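Local coordinates for protein GH127 beta-L-arabinofuranoside (Geobacillus stearothermophilus, PDB 4QK0) that probably hydrolyses beta-L-arabinofuranosides, as a family GH127 beta-L-arabinofuranosidase, at residues A[484-498]-A[505-518]. Numbering follows the deposited sequence.
Sequences GLRIPGWCRGAEVTI and IVPLIKKGYAYIRR
Leu-485 and Ala-514 form a hydrogen-bonded antiparallel pair, joined by backbone N to O bonds in both directions. Ile-487 N extends the ladder to Gly-512 O, in the type I' turn Lys-510 to Tyr-513.

In the non-hydrogen-bonded pair Arg-486 and Tyr-513, Arg-486 CB makes a CH-pi contact over one face of the phenol, 4.0 Å from the Tyr-513 ring centroid. Tyr-513 CG lies anti to its carbonyl carbon (chi1 -81°), which lays the ring beside the Arg-486 backbone. Tyr-513 OH is hydrogen-bonded to His-439 ND1. Arg-486 NE is hydrogen-bonded to His-439 O, and NH1 and NH2 form salt bridges to Asp-358 and Glu-361. With an alanine at Tyr-513, Arg-486 CB would probably lose its aromatic cover and His-439 its hydroxyl partner.

On the aliphatic face, Leu-485 CD1 meets Ile-516 CD1 at 3.8 Å. Strand 495-498, from the neighbouring sheet, closes over this layer. Val-496 CG2 touches Ile-505 CG2 at 3.6 Å. Ile-498 CD1 and Ile-516 CG2 meet tip to tip. Ile-498 CG2 rests over the centre of the Arg-518 guanidinium, which is salt-bridged to Asp-524.

Apolar packing thus joins two sheets of the GH127 middle domain, while the Arg-486 and Tyr-513 face packs on helix 354-365 of the catalytic domain.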
# COMPACT_ATOMS: atom_id res chain seq x y z
N GLY A 484 -32.41 26.44 -19.13
CA GLY A 484 -31.01 25.96 -19.34
C GLY A 484 -30.91 24.47 -19.05
O GLY A 484 -31.16 24.07 -17.94
N LEU A 485 -30.64 23.67 -20.06
CA LEU A 485 -30.60 22.21 -19.90
C LEU A 485 -29.18 21.63 -20.03
O LEU A 485 -28.57 21.81 -21.05
CB LEU A 485 -31.50 21.58 -20.95
CG LEU A 485 -32.91 22.18 -21.01
CD1 LEU A 485 -33.69 21.55 -22.13
CD2 LEU A 485 -33.66 21.99 -19.73
N ARG A 486 -28.68 20.97 -18.98
CA ARG A 486 -27.34 20.38 -19.06
C ARG A 486 -27.30 19.28 -20.09
O ARG A 486 -28.15 18.40 -20.15
CB ARG A 486 -26.89 19.79 -17.74
CG ARG A 486 -25.54 19.04 -17.88
CD ARG A 486 -24.99 18.62 -16.55
NE ARG A 486 -25.88 17.66 -15.92
CZ ARG A 486 -25.74 16.34 -15.90
NH1 ARG A 486 -24.70 15.72 -16.48
NH2 ARG A 486 -26.65 15.64 -15.29
N ILE A 487 -26.30 19.36 -20.95
CA ILE A 487 -26.05 18.29 -21.90
C ILE A 487 -24.90 17.46 -21.26
O ILE A 487 -23.75 17.94 -21.18
CB ILE A 487 -25.67 18.84 -23.29
CG1 ILE A 487 -26.73 19.83 -23.78
CG2 ILE A 487 -25.54 17.70 -24.29
CD1 ILE A 487 -28.16 19.30 -23.79
N PRO A 488 -25.22 16.25 -20.75
CA PRO A 488 -24.20 15.52 -19.95
C PRO A 488 -22.96 15.21 -20.73
O PRO A 488 -23.03 14.84 -21.90
CB PRO A 488 -24.90 14.22 -19.59
CG PRO A 488 -26.38 14.59 -19.63
CD PRO A 488 -26.48 15.50 -20.81
N GLY A 489 -21.84 15.55 -20.11
CA GLY A 489 -20.53 15.34 -20.73
C GLY A 489 -20.29 13.90 -21.14
O GLY A 489 -19.52 13.67 -22.04
N TRP A 490 -20.95 12.93 -20.51
CA TRP A 490 -20.79 11.51 -20.92
C TRP A 490 -21.52 11.20 -22.22
O TRP A 490 -21.27 10.17 -22.86
CB TRP A 490 -21.23 10.53 -19.81
CG TRP A 490 -22.64 10.72 -19.32
CD1 TRP A 490 -23.02 11.29 -18.18
CD2 TRP A 490 -23.85 10.30 -19.98
NE1 TRP A 490 -24.39 11.27 -18.06
CE2 TRP A 490 -24.92 10.68 -19.17
CE3 TRP A 490 -24.13 9.67 -21.21
CZ2 TRP A 490 -26.25 10.45 -19.53
CZ3 TRP A 490 -25.43 9.45 -21.57
CH2 TRP A 490 -26.49 9.84 -20.72
N CYS A 491 -22.41 12.09 -22.65
CA CYS A 491 -23.31 11.81 -23.74
C CYS A 491 -22.73 12.25 -25.07
O CYS A 491 -22.13 13.28 -25.13
CB CYS A 491 -24.59 12.59 -23.48
SG CYS A 491 -25.81 12.31 -24.73
N ARG A 492 -22.94 11.50 -26.15
CA ARG A 492 -22.65 11.98 -27.52
C ARG A 492 -24.04 12.11 -28.13
O ARG A 492 -24.89 11.23 -27.91
CB ARG A 492 -21.94 10.95 -28.43
CG ARG A 492 -20.83 10.06 -27.90
CD ARG A 492 -21.01 8.60 -28.38
NE ARG A 492 -20.00 7.69 -27.84
CZ ARG A 492 -18.81 7.40 -28.40
NH1 ARG A 492 -18.46 7.91 -29.59
NH2 ARG A 492 -17.96 6.56 -27.78
N GLY A 493 -24.26 13.10 -28.95
CA GLY A 493 -25.45 13.15 -29.79
C GLY A 493 -26.78 13.38 -29.12
O GLY A 493 -27.81 12.73 -29.45
N ALA A 494 -26.81 14.31 -28.19
CA ALA A 494 -28.10 14.61 -27.56
C ALA A 494 -29.07 15.17 -28.59
O ALA A 494 -28.66 15.93 -29.47
CB ALA A 494 -27.89 15.58 -26.45
N GLU A 495 -30.34 14.81 -28.49
CA GLU A 495 -31.37 15.37 -29.38
C GLU A 495 -32.50 16.03 -28.56
O GLU A 495 -32.83 15.57 -27.45
CB GLU A 495 -31.97 14.27 -30.25
CG GLU A 495 -31.01 13.54 -31.19
CD GLU A 495 -31.62 12.28 -31.88
OE1 GLU A 495 -32.85 12.19 -32.08
OE2 GLU A 495 -30.88 11.32 -32.18
N VAL A 496 -33.04 17.14 -29.07
CA VAL A 496 -34.13 17.89 -28.41
C VAL A 496 -35.26 18.25 -29.33
O VAL A 496 -35.03 18.69 -30.47
CB VAL A 496 -33.65 19.21 -27.80
CG1 VAL A 496 -34.80 19.94 -27.12
CG2 VAL A 496 -32.58 18.95 -26.76
N THR A 497 -36.50 18.04 -28.85
CA THR A 497 -37.67 18.49 -29.59
C THR A 497 -38.54 19.32 -28.67
O THR A 497 -38.60 19.08 -27.46
CB THR A 497 -38.55 17.37 -30.16
OG1 THR A 497 -39.16 16.66 -29.09
CG2 THR A 497 -37.76 16.42 -31.03
N ILE A 498 -39.25 20.25 -29.26
CA ILE A 498 -40.21 21.11 -28.55
C ILE A 498 -41.53 21.00 -29.28
O ILE A 498 -41.61 21.25 -30.49
CB ILE A 498 -39.74 22.60 -28.52
CG1 ILE A 498 -38.49 22.69 -27.65
CG2 ILE A 498 -40.82 23.51 -27.93
CD1 ILE A 498 -37.78 24.02 -27.72
N ILE A 505 -29.76 22.33 -31.26
CA ILE A 505 -29.24 22.81 -29.99
C ILE A 505 -27.81 23.28 -30.06
O ILE A 505 -27.35 23.98 -29.18
CB ILE A 505 -29.34 21.77 -28.86
CG1 ILE A 505 -28.68 20.44 -29.26
CG2 ILE A 505 -30.80 21.62 -28.45
CD1 ILE A 505 -28.48 19.52 -28.06
N VAL A 506 -27.10 22.85 -31.10
CA VAL A 506 -25.68 23.16 -31.22
C VAL A 506 -25.35 24.66 -31.05
O VAL A 506 -24.48 24.98 -30.28
CB VAL A 506 -25.10 22.61 -32.55
CG1 VAL A 506 -23.80 23.32 -32.94
CG2 VAL A 506 -24.91 21.09 -32.42
N PRO A 507 -26.04 25.55 -31.77
CA PRO A 507 -25.87 26.99 -31.53
C PRO A 507 -26.41 27.51 -30.20
O PRO A 507 -26.17 28.64 -29.87
CB PRO A 507 -26.65 27.65 -32.69
CG PRO A 507 -27.56 26.59 -33.23
CD PRO A 507 -26.93 25.26 -32.92
N LEU A 508 -27.15 26.71 -29.46
CA LEU A 508 -27.72 27.17 -28.20
C LEU A 508 -26.85 26.77 -27.01
O LEU A 508 -27.17 27.13 -25.87
CB LEU A 508 -29.11 26.58 -28.04
CG LEU A 508 -30.06 26.90 -29.20
CD1 LEU A 508 -31.44 26.28 -29.00
CD2 LEU A 508 -30.18 28.42 -29.45
N ILE A 509 -25.80 26.00 -27.26
CA ILE A 509 -25.06 25.39 -26.16
C ILE A 509 -23.92 26.29 -25.76
O ILE A 509 -23.14 26.71 -26.56
CB ILE A 509 -24.50 23.99 -26.51
CG1 ILE A 509 -25.63 22.97 -26.49
CG2 ILE A 509 -23.43 23.54 -25.50
CD1 ILE A 509 -25.26 21.67 -27.19
N LYS A 510 -23.82 26.51 -24.47
CA LYS A 510 -22.71 27.22 -23.97
C LYS A 510 -22.26 26.50 -22.70
O LYS A 510 -23.02 26.37 -21.73
CB LYS A 510 -23.15 28.67 -23.73
CG LYS A 510 -22.04 29.63 -23.30
CD LYS A 510 -22.09 31.03 -23.95
CE LYS A 510 -23.48 31.68 -23.99
NZ LYS A 510 -24.06 31.99 -22.65
N LYS A 511 -20.99 26.06 -22.71
CA LYS A 511 -20.36 25.38 -21.56
C LYS A 511 -21.23 24.28 -21.00
O LYS A 511 -21.56 24.29 -19.81
CB LYS A 511 -20.03 26.37 -20.48
CG LYS A 511 -18.99 27.37 -20.93
CD LYS A 511 -18.65 28.31 -19.80
CE LYS A 511 -17.36 29.03 -20.11
NZ LYS A 511 -16.93 29.78 -18.91
N GLY A 512 -21.67 23.40 -21.88
CA GLY A 512 -22.44 22.23 -21.51
C GLY A 512 -23.88 22.44 -21.12
O GLY A 512 -24.51 21.48 -20.69
N TYR A 513 -24.43 23.64 -21.32
CA TYR A 513 -25.88 23.89 -21.10
C TYR A 513 -26.49 24.37 -22.40
O TYR A 513 -25.96 25.25 -23.05
CB TYR A 513 -26.14 24.91 -19.99
CG TYR A 513 -26.05 24.31 -18.61
CD1 TYR A 513 -24.81 24.13 -17.99
CD2 TYR A 513 -27.19 23.83 -17.96
CE1 TYR A 513 -24.71 23.58 -16.73
CE2 TYR A 513 -27.09 23.20 -16.73
CZ TYR A 513 -25.83 23.07 -16.12
OH TYR A 513 -25.72 22.51 -14.88
N ALA A 514 -27.61 23.77 -22.80
CA ALA A 514 -28.40 24.30 -23.94
C ALA A 514 -29.37 25.39 -23.41
O ALA A 514 -30.19 25.12 -22.51
CB ALA A 514 -29.19 23.17 -24.59
N TYR A 515 -29.22 26.61 -23.91
CA TYR A 515 -30.07 27.71 -23.52
C TYR A 515 -31.25 27.86 -24.47
O TYR A 515 -31.09 28.27 -25.61
CB TYR A 515 -29.27 28.98 -23.48
CG TYR A 515 -28.30 28.99 -22.35
CD1 TYR A 515 -27.10 28.29 -22.43
CD2 TYR A 515 -28.55 29.74 -21.20
CE1 TYR A 515 -26.18 28.34 -21.40
CE2 TYR A 515 -27.64 29.79 -20.17
CZ TYR A 515 -26.46 29.06 -20.29
OH TYR A 515 -25.57 29.10 -19.28
N ILE A 516 -32.42 27.47 -24.00
CA ILE A 516 -33.63 27.58 -24.78
C ILE A 516 -34.54 28.74 -24.33
O ILE A 516 -35.24 28.66 -23.30
CB ILE A 516 -34.40 26.28 -24.72
CG1 ILE A 516 -33.47 25.14 -25.13
CG2 ILE A 516 -35.64 26.38 -25.65
CD1 ILE A 516 -34.15 23.80 -25.11
N ARG A 517 -34.50 29.81 -25.13
CA ARG A 517 -35.24 31.05 -24.86
C ARG A 517 -36.32 31.23 -25.93
O ARG A 517 -36.07 31.19 -27.11
CB ARG A 517 -34.32 32.26 -24.85
CG ARG A 517 -35.03 33.53 -24.40
CD ARG A 517 -34.10 34.72 -24.14
NE ARG A 517 -34.86 35.85 -23.57
CZ ARG A 517 -35.27 35.96 -22.29
NH1 ARG A 517 -34.97 35.03 -21.37
NH2 ARG A 517 -35.97 37.04 -21.91
N ARG A 518 -37.55 31.37 -25.47
CA ARG A 518 -38.72 31.44 -26.33
C ARG A 518 -39.91 31.83 -25.44
O ARG A 518 -39.79 31.92 -24.19
CB ARG A 518 -39.02 30.07 -26.98
CG ARG A 518 -39.40 28.95 -26.00
CD ARG A 518 -39.44 27.59 -26.67
NE ARG A 518 -40.56 27.49 -27.61
CZ ARG A 518 -41.82 27.22 -27.28
NH1 ARG A 518 -42.17 27.02 -26.02
NH2 ARG A 518 -42.75 27.14 -28.22